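Local structure of putative hyaluronoglucosaminidase (Clostridium perfringens, 6PWI) at residues 99-104 / 117-122; 109-114 / 127-132; 493-498 / 521-526; 551-556 / 611-616. The protein probably hydrolyses terminal N-acetylhexosamine from glycans as a secreted family 84 glycoside hydrolase, this chain carrying the catalytic barrel with its N-terminal and helical flanking domains. One frame throughout, in Å; residues are numbered along the deposited sequence.

Contact 1 of 4, residues 99-104 / 117-122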
# COMPACT_ATOMS: atom_id res chain seq x y z
N GLY A 99 -7.76 7.68 -25.65
CA GLY A 99 -7.09 7.06 -26.78
C GLY A 99 -5.73 6.49 -26.41
O GLY A 99 -5.23 6.72 -25.31
N ILE A 100 -5.15 5.76 -27.37
CA ILE A 100 -3.86 5.12 -27.20
C ILE A 100 -2.88 5.70 -28.22
O ILE A 100 -3.23 5.90 -29.37
CB ILE A 100 -4.00 3.59 -27.31
CG1 ILE A 100 -4.72 3.01 -26.09
CG2 ILE A 100 -2.65 2.91 -27.56
CD1 ILE A 100 -5.32 1.65 -26.33
N ASN A 101 -1.66 5.97 -27.76
CA ASN A 101 -0.61 6.55 -28.57
C ASN A 101 -0.26 5.62 -29.73
O ASN A 101 -0.15 4.40 -29.54
CB ASN A 101 0.61 6.86 -27.71
CG ASN A 101 1.80 7.30 -28.53
OD1 ASN A 101 1.78 8.39 -29.10
ND2 ASN A 101 2.81 6.46 -28.60
N ASN A 102 -0.12 6.21 -30.93
CA ASN A 102 0.25 5.54 -32.17
C ASN A 102 -0.82 4.56 -32.66
O ASN A 102 -0.50 3.61 -33.36
CB ASN A 102 1.58 4.80 -32.08
CG ASN A 102 2.79 5.71 -32.10
OD1 ASN A 102 2.68 6.91 -32.34
ND2 ASN A 102 3.95 5.15 -31.84
N SER A 103 -2.09 4.80 -32.32
CA SER A 103 -3.18 3.96 -32.79
C SER A 103 -3.70 4.44 -34.14
O SER A 103 -4.33 3.68 -34.87
CB SER A 103 -4.30 3.93 -31.78
OG SER A 103 -4.99 5.17 -31.79
N GLU A 104 -3.42 5.72 -34.44
CA GLU A 104 -3.96 6.47 -35.57
C GLU A 104 -5.48 6.51 -35.51
O GLU A 104 -6.15 6.63 -36.53
CB GLU A 104 -3.42 5.99 -36.92
CG GLU A 104 -1.92 5.82 -36.89
CD GLU A 104 -1.21 6.01 -38.22
OE1 GLU A 104 -1.20 7.15 -38.72
OE2 GLU A 104 -0.67 5.02 -38.74
N VAL A 117 2.40 16.86 -27.49
CA VAL A 117 3.38 16.09 -26.73
C VAL A 117 4.45 15.44 -27.61
O VAL A 117 4.51 15.67 -28.81
CB VAL A 117 2.70 15.03 -25.83
CG1 VAL A 117 2.15 15.62 -24.55
CG2 VAL A 117 1.65 14.22 -26.58
N ASN A 118 5.29 14.62 -26.95
CA ASN A 118 6.47 13.96 -27.50
C ASN A 118 6.34 12.45 -27.40
O ASN A 118 6.01 11.92 -26.34
CB ASN A 118 7.74 14.30 -26.71
CG ASN A 118 8.33 15.64 -27.09
OD1 ASN A 118 8.57 16.48 -26.22
ND2 ASN A 118 8.55 15.86 -28.37
N ASP A 119 6.67 11.76 -28.51
CA ASP A 119 6.71 10.31 -28.61
C ASP A 119 7.75 9.74 -27.63
O ASP A 119 7.66 8.58 -27.24
CB ASP A 119 6.96 9.86 -30.05
CG ASP A 119 6.43 8.47 -30.39
OD1 ASP A 119 7.25 7.57 -30.64
OD2 ASP A 119 5.19 8.31 -30.42
N SER A 120 8.73 10.58 -27.25
CA SER A 120 9.82 10.24 -26.35
C SER A 120 9.28 9.92 -24.95
O SER A 120 9.95 9.29 -24.14
CB SER A 120 10.82 11.37 -26.27
OG SER A 120 11.15 11.86 -27.57
N HIS A 121 8.07 10.40 -24.69
CA HIS A 121 7.41 10.20 -23.42
C HIS A 121 7.04 8.73 -23.22
O HIS A 121 7.20 8.19 -22.12
CB HIS A 121 6.26 11.23 -23.32
CG HIS A 121 5.33 11.03 -22.17
ND1 HIS A 121 5.75 11.04 -20.86
CD2 HIS A 121 3.99 10.84 -22.13
CE1 HIS A 121 4.72 10.85 -20.06
NE2 HIS A 121 3.63 10.72 -20.82
N PHE A 122 6.61 8.06 -24.29
CA PHE A 122 5.75 6.88 -24.20
C PHE A 122 6.53 5.58 -24.00
O PHE A 122 5.93 4.54 -23.77
CB PHE A 122 4.76 6.83 -25.36
CG PHE A 122 3.58 7.75 -25.19
CD1 PHE A 122 2.53 7.41 -24.35
CD2 PHE A 122 3.53 8.97 -25.84
CE1 PHE A 122 1.45 8.26 -24.17
CE2 PHE A 122 2.45 9.82 -25.67
CZ PHE A 122 1.41 9.47 -24.84
O HOH W 1 2.87 9.65 -31.22
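The amide of Asn101 lies flat on the Phe122 ring, their planes 4° apart. Asn101 occupies the second position of a type II beta turn, Ile100 to Ser103, which ends strand 94-100 in the N-terminal alpha/beta domain resembling domain 2 of family 20 hydrolases. The backbone of the turn sets CB of Asn101 over the middle of the ring, 3.7 Å from the Phe122 centroid and almost on the normal, a CH-pi contact. With CG anti to the backbone N (chi1 173°), the amide is then laid across the same face, CG standing 3.6 Å from Phe122 CD2. The opposite face of the ring is covered by CD2 of its neighbour His121, so the phenyl group lies between the Asn101 side chain and His121 CD2. A flat, polarisable ring suits this place, and asparagine suits its own: its faces stack while its ends remain polar. Asn102, next in the turn, has a positive phi of 66°, which asparagine tolerates better than most residues. Its amide and the Asp119 carboxylate approach from opposite directions, but two acceptors face each other there, Asn102 OD1 and Asp119 OD2, and Asp119 is poorly ordered at this exposed edge of the contact. A water molecule appears to link carboxylate and turn, 2.7 Å from Asn101 OD1 and 2.8 Å from Asp119 OD2.

Contact 2 of 4, residues 109-114 / 127-132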
# COMPACT_ATOMS: atom_id res chain seq x y z
N LYS A 109 -5.00 11.03 -33.30
CA LYS A 109 -4.98 12.05 -34.33
C LYS A 109 -5.06 13.44 -33.69
O LYS A 109 -4.28 14.32 -34.04
CB LYS A 109 -6.15 11.82 -35.29
CG LYS A 109 -6.09 12.60 -36.60
CD LYS A 109 -6.94 11.99 -37.68
CE LYS A 109 -6.69 12.61 -39.04
NZ LYS A 109 -7.03 14.05 -39.03
N TYR A 110 -6.00 13.61 -32.75
CA TYR A 110 -6.18 14.90 -32.08
C TYR A 110 -4.87 15.35 -31.44
O TYR A 110 -4.53 16.53 -31.52
CB TYR A 110 -7.37 14.86 -31.12
CG TYR A 110 -7.37 15.97 -30.10
CD1 TYR A 110 -7.94 17.21 -30.38
CD2 TYR A 110 -6.77 15.79 -28.86
CE1 TYR A 110 -7.92 18.24 -29.44
CE2 TYR A 110 -6.74 16.81 -27.92
CZ TYR A 110 -7.32 18.03 -28.21
OH TYR A 110 -7.28 19.01 -27.27
N PHE A 111 -4.13 14.43 -30.81
CA PHE A 111 -2.89 14.79 -30.13
C PHE A 111 -1.81 15.15 -31.14
O PHE A 111 -1.09 16.12 -30.95
CB PHE A 111 -2.42 13.69 -29.17
CG PHE A 111 -3.03 13.76 -27.80
CD1 PHE A 111 -2.39 14.44 -26.78
CD2 PHE A 111 -4.24 13.15 -27.52
CE1 PHE A 111 -2.95 14.51 -25.51
CE2 PHE A 111 -4.80 13.22 -26.26
CZ PHE A 111 -4.15 13.90 -25.25
N THR A 112 -1.71 14.36 -32.21
CA THR A 112 -0.76 14.62 -33.28
C THR A 112 -1.04 15.97 -33.95
O THR A 112 -0.14 16.79 -34.08
CB THR A 112 -0.77 13.47 -34.30
OG1 THR A 112 -0.30 12.31 -33.61
CG2 THR A 112 0.09 13.74 -35.51
N ASP A 113 -2.30 16.18 -34.36
CA ASP A 113 -2.69 17.32 -35.17
C ASP A 113 -2.55 18.61 -34.38
O ASP A 113 -2.28 19.66 -34.97
CB ASP A 113 -4.12 17.19 -35.70
CG ASP A 113 -4.30 16.24 -36.87
OD1 ASP A 113 -3.28 15.72 -37.39
OD2 ASP A 113 -5.46 16.02 -37.27
N ASN A 114 -2.74 18.54 -33.06
CA ASN A 114 -2.71 19.71 -32.20
C ASN A 114 -1.33 19.87 -31.56
O ASN A 114 -1.09 20.86 -30.87
CB ASN A 114 -3.85 19.69 -31.17
CG ASN A 114 -5.18 20.08 -31.78
OD1 ASN A 114 -5.48 21.26 -31.92
ND2 ASN A 114 -5.99 19.10 -32.14
N ALA A 127 3.19 5.04 -19.26
CA ALA A 127 3.25 6.43 -19.70
C ALA A 127 1.90 6.87 -20.25
O ALA A 127 1.25 6.13 -21.00
CB ALA A 127 4.35 6.60 -20.71
N HIS A 128 1.48 8.09 -19.89
CA HIS A 128 0.25 8.65 -20.41
C HIS A 128 0.27 10.17 -20.26
O HIS A 128 1.08 10.71 -19.53
CB HIS A 128 -0.97 8.03 -19.72
CG HIS A 128 -1.05 8.36 -18.27
ND1 HIS A 128 -0.35 7.66 -17.30
CD2 HIS A 128 -1.74 9.33 -17.61
CE1 HIS A 128 -0.61 8.18 -16.12
NE2 HIS A 128 -1.46 9.20 -16.28
N VAL A 129 -0.68 10.82 -20.94
CA VAL A 129 -0.81 12.27 -20.98
C VAL A 129 -2.26 12.62 -20.69
O VAL A 129 -3.17 11.98 -21.22
CB VAL A 129 -0.38 12.80 -22.36
CG1 VAL A 129 -0.79 14.25 -22.57
CG2 VAL A 129 1.11 12.61 -22.61
N VAL A 130 -2.47 13.63 -19.84
CA VAL A 130 -3.80 14.19 -19.63
C VAL A 130 -3.78 15.65 -20.09
O VAL A 130 -2.92 16.42 -19.66
CB VAL A 130 -4.26 14.06 -18.16
CG1 VAL A 130 -5.65 14.64 -17.96
CG2 VAL A 130 -4.22 12.62 -17.68
N SER A 131 -4.71 16.01 -20.97
CA SER A 131 -4.76 17.36 -21.49
C SER A 131 -6.13 17.98 -21.24
O SER A 131 -7.15 17.38 -21.57
CB SER A 131 -4.39 17.39 -22.94
OG SER A 131 -5.04 18.46 -23.59
N VAL A 132 -6.13 19.16 -20.63
CA VAL A 132 -7.34 19.96 -20.44
C VAL A 132 -7.13 21.27 -21.18
O VAL A 132 -6.29 22.08 -20.77
CB VAL A 132 -7.66 20.17 -18.95
CG1 VAL A 132 -8.83 21.13 -18.75
CG2 VAL A 132 -7.94 18.86 -18.22
O HOH W 2 -7.41 18.60 -24.64
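Phe111 contributes the largest buried surface here, sending its ring from helix 109-114 onto the strand, where CE1 reaches CG1 of Val129 at 3.7 Å. Ser131, two residues further along, takes the next share: its CB lies 4.1 Å from Phe111 CE1 and a little farther from CZ. Both neighbours approach the ring obliquely, one methyl and one methylene beside the same corner of the phenyl group. Val129 turns CG1 anti to its backbone N (chi1 167°), which brings that branch against the ring, and the two side chains slide past each other in opposite directions. In the mixed sheet of the N-terminal alpha/beta domain, helix 106-114 covers one face, and its short segment runs at 71° to the strand with the axes 11.8 Å apart. Val129 and Ser131 look toward this helix, whereas Val130 between them faces the other side and meets Leu154 of helix 144-158. A beta-branched valine suits the extended strand and supplies a compact methyl, while a large aromatic can span the gap between helix and sheet. Phe111 also rests on Ala138 and Leu140 of the adjoining strand. The hydroxyl of Ser131, buried beside these apolar groups, is satisfied by a water molecule 2.6 Å from OG, and that water lies 2.7 Å from Tyr110 OH.

Contact 3 of 4, residues 493-498 / 521-526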
# COMPACT_ATOMS: atom_id res chain seq x y z
N GLU A 493 6.79 11.41 17.08
CA GLU A 493 7.98 12.21 16.82
C GLU A 493 7.73 13.69 17.11
O GLU A 493 8.62 14.38 17.63
CB GLU A 493 8.55 11.97 15.43
CG GLU A 493 9.94 12.58 15.22
CD GLU A 493 11.06 12.21 16.19
OE1 GLU A 493 10.93 11.19 16.92
OE2 GLU A 493 12.08 12.94 16.21
N GLU A 494 6.54 14.19 16.77
CA GLU A 494 6.20 15.58 17.01
C GLU A 494 6.02 15.86 18.51
O GLU A 494 6.34 16.94 18.98
CB GLU A 494 4.92 15.96 16.27
CG GLU A 494 5.17 16.42 14.85
CD GLU A 494 4.03 17.21 14.24
OE1 GLU A 494 2.86 16.77 14.34
OE2 GLU A 494 4.31 18.28 13.66
N LEU A 495 5.48 14.88 19.24
CA LEU A 495 5.19 15.04 20.65
C LEU A 495 6.44 14.87 21.50
O LEU A 495 6.49 15.37 22.63
CB LEU A 495 4.10 14.04 21.06
CG LEU A 495 3.55 14.23 22.47
CD1 LEU A 495 2.82 15.55 22.59
CD2 LEU A 495 2.64 13.07 22.87
N ARG A 496 7.46 14.18 20.96
CA ARG A 496 8.63 13.75 21.71
C ARG A 496 9.34 14.92 22.41
O ARG A 496 9.67 14.80 23.58
CB ARG A 496 9.61 12.97 20.83
CG ARG A 496 10.81 12.43 21.59
CD ARG A 496 11.95 11.89 20.75
NE ARG A 496 12.12 12.71 19.55
CZ ARG A 496 12.82 13.84 19.49
NH1 ARG A 496 13.46 14.31 20.55
NH2 ARG A 496 12.87 14.50 18.34
N PRO A 497 9.64 16.06 21.73
CA PRO A 497 10.38 17.15 22.38
C PRO A 497 9.58 17.72 23.55
O PRO A 497 10.16 18.18 24.54
CB PRO A 497 10.53 18.21 21.28
CG PRO A 497 10.28 17.48 19.98
CD PRO A 497 9.31 16.37 20.33
N VAL A 498 8.25 17.69 23.42
CA VAL A 498 7.36 18.24 24.43
C VAL A 498 7.40 17.32 25.66
O VAL A 498 7.51 17.81 26.78
CB VAL A 498 5.93 18.47 23.88
CG1 VAL A 498 4.99 19.01 24.96
CG2 VAL A 498 5.92 19.39 22.67
N ASP A 521 -2.58 20.23 26.55
CA ASP A 521 -3.22 20.49 25.26
C ASP A 521 -2.96 19.31 24.32
O ASP A 521 -3.87 18.83 23.65
CB ASP A 521 -2.76 21.81 24.64
CG ASP A 521 -3.50 23.05 25.13
OD1 ASP A 521 -4.64 22.90 25.64
OD2 ASP A 521 -2.93 24.16 25.00
N GLU A 522 -1.70 18.86 24.28
CA GLU A 522 -1.32 17.77 23.39
C GLU A 522 -2.10 16.51 23.74
O GLU A 522 -2.62 15.84 22.86
CB GLU A 522 0.20 17.56 23.44
CG GLU A 522 0.98 18.70 22.81
CD GLU A 522 0.54 19.07 21.40
OE1 GLU A 522 0.59 18.20 20.51
OE2 GLU A 522 0.12 20.24 21.21
N TYR A 523 -2.19 16.20 25.04
CA TYR A 523 -2.84 14.97 25.47
C TYR A 523 -4.36 15.07 25.34
O TYR A 523 -5.01 14.06 25.07
CB TYR A 523 -2.30 14.50 26.82
CG TYR A 523 -1.02 13.72 26.69
CD1 TYR A 523 -1.04 12.34 26.55
CD2 TYR A 523 0.21 14.36 26.67
CE1 TYR A 523 0.12 11.61 26.41
CE2 TYR A 523 1.39 13.64 26.53
CZ TYR A 523 1.35 12.26 26.41
OH TYR A 523 2.50 11.54 26.27
N GLN A 524 -4.92 16.27 25.49
CA GLN A 524 -6.36 16.45 25.35
C GLN A 524 -6.77 16.19 23.90
O GLN A 524 -7.85 15.64 23.66
CB GLN A 524 -6.81 17.82 25.87
CG GLN A 524 -8.32 17.95 26.06
CD GLN A 524 -8.90 17.00 27.08
OE1 GLN A 524 -8.33 16.77 28.15
NE2 GLN A 524 -10.06 16.44 26.76
N GLU A 525 -5.90 16.56 22.96
CA GLU A 525 -6.13 16.34 21.54
C GLU A 525 -6.15 14.84 21.23
O GLU A 525 -7.00 14.38 20.47
CB GLU A 525 -5.09 17.10 20.72
CG GLU A 525 -5.15 16.78 19.24
CD GLU A 525 -4.34 17.73 18.36
OE1 GLU A 525 -3.27 17.31 17.87
OE2 GLU A 525 -4.79 18.88 18.16
N ILE A 526 -5.21 14.09 21.83
CA ILE A 526 -5.19 12.64 21.66
C ILE A 526 -6.50 12.07 22.19
O ILE A 526 -7.16 11.31 21.49
CB ILE A 526 -3.96 12.01 22.34
CG1 ILE A 526 -2.65 12.45 21.67
CG2 ILE A 526 -4.09 10.49 22.38
CD1 ILE A 526 -1.41 12.09 22.45
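Leu495 holds CG anti to its backbone N (chi1 -172°), which carries its forked end across to helix 521-526, while Glu522 bends back at chi2 (-52°) and offers its methylenes to that fork. The two methyls of the leucine have different partners. CD1 lies alongside the aliphatic part of Glu522, 3.4 Å from CB and 3.7 Å from CG, the two chains sliding past each other in opposite directions. CD2 reaches the far end of Tyr523, 3.7 Å from OH, approaching the ring obliquely with the side chains at about a right angle; Ile526 CD1 stands beyond it at 4.2 Å. Leu495 thus packs against three residues, Glu522, Tyr523 and Ile526, of helix 513-536. Here the chain at the start of helix 496-507 packs on helix 513-536 in the C-terminal helical region, and Leu613 of helix 613-623 also reaches Leu495 and Tyr523. The charged neighbour Arg496 turns elsewhere: its NH2 makes a salt bridge to Glu493 OE2 at 2.8 Å, while Arg496 NH1 pairs with Glu500. The contact itself is van der Waals packing round the two leucine methyls; the Tyr523 hydroxyl and Glu522 OE1 are among the atoms met, but no polar pair forms between the segments. Leucine and isoleucine suit the interior, and glutamate suits a partly exposed position because its methylenes can cover the leucine.

Contact 4 of 4, residues 551-556 / 611-616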
# COMPACT_ATOMS: atom_id res chain seq x y z
N ASP A 551 -8.88 2.10 22.27
CA ASP A 551 -9.24 1.90 23.67
C ASP A 551 -7.99 2.01 24.54
O ASP A 551 -8.00 2.65 25.59
CB ASP A 551 -9.96 0.56 23.87
CG ASP A 551 -11.38 0.52 23.32
OD1 ASP A 551 -11.99 1.60 23.17
OD2 ASP A 551 -11.87 -0.61 23.05
N SER A 552 -6.90 1.38 24.08
CA SER A 552 -5.66 1.41 24.82
C SER A 552 -5.11 2.83 24.86
O SER A 552 -4.69 3.31 25.91
CB SER A 552 -4.68 0.43 24.25
OG SER A 552 -3.52 0.35 25.06
N LEU A 553 -5.16 3.52 23.71
CA LEU A 553 -4.64 4.87 23.61
C LEU A 553 -5.47 5.85 24.45
O LEU A 553 -4.91 6.79 25.02
CB LEU A 553 -4.59 5.31 22.15
CG LEU A 553 -4.03 6.71 21.91
CD1 LEU A 553 -2.56 6.79 22.31
CD2 LEU A 553 -4.22 7.13 20.46
N ARG A 554 -6.79 5.64 24.51
CA ARG A 554 -7.64 6.49 25.32
C ARG A 554 -7.17 6.45 26.77
O ARG A 554 -6.99 7.49 27.40
CB ARG A 554 -9.11 6.10 25.19
CG ARG A 554 -10.06 6.92 26.05
CD ARG A 554 -11.52 6.53 25.97
NE ARG A 554 -11.96 6.38 24.59
CZ ARG A 554 -12.15 5.21 23.97
NH1 ARG A 554 -12.54 5.19 22.71
NH2 ARG A 554 -11.94 4.08 24.61
N ASP A 555 -6.94 5.23 27.27
CA ASP A 555 -6.48 5.01 28.63
C ASP A 555 -5.10 5.66 28.85
O ASP A 555 -4.88 6.26 29.90
CB ASP A 555 -6.54 3.53 29.00
CG ASP A 555 -7.94 2.94 28.89
OD1 ASP A 555 -8.93 3.72 28.94
OD2 ASP A 555 -8.05 1.70 28.76
N LEU A 556 -4.19 5.54 27.86
CA LEU A 556 -2.88 6.16 27.97
C LEU A 556 -3.04 7.67 28.13
O LEU A 556 -2.35 8.28 28.95
CB LEU A 556 -2.00 5.86 26.75
CG LEU A 556 -1.45 4.45 26.57
CD1 LEU A 556 -0.48 4.43 25.40
CD2 LEU A 556 -0.78 3.90 27.82
N ARG A 611 6.83 3.81 22.14
CA ARG A 611 8.13 4.43 21.95
C ARG A 611 8.33 5.56 22.97
O ARG A 611 9.39 5.67 23.57
CB ARG A 611 8.39 4.82 20.49
CG ARG A 611 9.85 5.10 20.16
CD ARG A 611 10.04 5.59 18.73
NE ARG A 611 11.42 5.87 18.35
CZ ARG A 611 12.30 4.97 17.90
NH1 ARG A 611 11.96 3.70 17.77
NH2 ARG A 611 13.53 5.34 17.59
N HIS A 612 7.29 6.38 23.18
CA HIS A 612 7.45 7.54 24.04
C HIS A 612 6.31 7.68 25.05
O HIS A 612 6.56 8.15 26.16
CB HIS A 612 7.69 8.82 23.22
CG HIS A 612 8.97 8.78 22.46
ND1 HIS A 612 10.20 8.75 23.08
CD2 HIS A 612 9.21 8.75 21.13
CE1 HIS A 612 11.15 8.69 22.16
NE2 HIS A 612 10.57 8.70 20.96
N LEU A 613 5.08 7.28 24.68
CA LEU A 613 3.92 7.57 25.51
C LEU A 613 4.01 6.78 26.82
O LEU A 613 3.85 7.35 27.91
CB LEU A 613 2.61 7.27 24.78
CG LEU A 613 2.30 8.08 23.53
CD1 LEU A 613 0.81 8.04 23.22
CD2 LEU A 613 2.78 9.52 23.63
N ILE A 614 4.27 5.47 26.72
CA ILE A 614 4.33 4.62 27.90
C ILE A 614 5.56 4.98 28.74
O ILE A 614 5.44 5.13 29.96
CB ILE A 614 4.22 3.13 27.52
CG1 ILE A 614 2.81 2.80 27.04
CG2 ILE A 614 4.63 2.23 28.67
CD1 ILE A 614 2.68 1.47 26.33
N PRO A 615 6.78 5.13 28.15
CA PRO A 615 7.95 5.55 28.92
C PRO A 615 7.73 6.81 29.74
O PRO A 615 8.23 6.91 30.86
CB PRO A 615 9.03 5.73 27.83
CG PRO A 615 8.62 4.72 26.77
CD PRO A 615 7.11 4.81 26.75
N PHE A 616 6.96 7.76 29.19
CA PHE A 616 6.66 9.01 29.87
C PHE A 616 5.80 8.74 31.11
O PHE A 616 6.07 9.29 32.18
CB PHE A 616 5.99 9.98 28.91
CG PHE A 616 5.65 11.34 29.49
CD1 PHE A 616 6.56 12.02 30.28
CD2 PHE A 616 4.43 11.95 29.21
CE1 PHE A 616 6.25 13.27 30.80
CE2 PHE A 616 4.13 13.20 29.72
CZ PHE A 616 5.04 13.86 30.51
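This is a buried, wholly apolar helix-to-helix contact, in which helix 551-556 meets the beginning of helix 613-623 in the C-terminal part of the chain. Four residues make it, all of them leucine or isoleucine, whose branched ends fill an interior without needing polar partners. Leu553 and Leu613 meet methyl to methyl, CD1 to CD1 at 3.7 Å, their side chains slanting across each other. Leu556, one turn later on its helix, spreads its fork over Ile614: CD2 lies 3.8 Å from Ile614 CG1, and CD1 is nearly as close. The same CD1 also approaches Leu613 CB, at 4.2 Å. With CG set beside its backbone N (chi1 -71°), Leu556 can reach both successive residues of the other helix. The surroundings belong to a mainly helical bundle: Ile526 of helix 513-536 covers Leu553, and Tyr589 of helix 575-591 lies against Ile614. The second helix begins exactly here. His612 is its N-cap, and Pro615 fits its first turn, where a residue lacking a backbone N-H costs the helix no hydrogen bond. On another side of helix 551-556 the chemistry is ionic and polar. Arg554 NH2 donates to Asp551 OD1 at 2.9 Å along a nearly straight line (169°), with the acceptor at the guanidinium edge. The remaining nitrogens of Arg554 are held by Thr530 O and Asn531 OD1, while the other carboxylate oxygen of Asp551, OD2, forms a salt bridge with Lys547.

The four contacts form two pairs at far ends of the chain. Contacts 1 and 2, with centres 8 Å apart, share the N-terminal mixed sheet; their segments alternate along the sequence, and His121 NE2 of contact 1 probably bonds to His128 O of contact 2. Contacts 3 and 4 follow in series within the C-terminal helices, centres 11 Å apart, and touch through Leu613. Between the pairs the centres are 49 to 54 Å apart. In sequence the eight-stranded parallel barrel, which holds the predicted proton donor Asp299, comes between them, so both pairs belong to domains flanking the catalytic one.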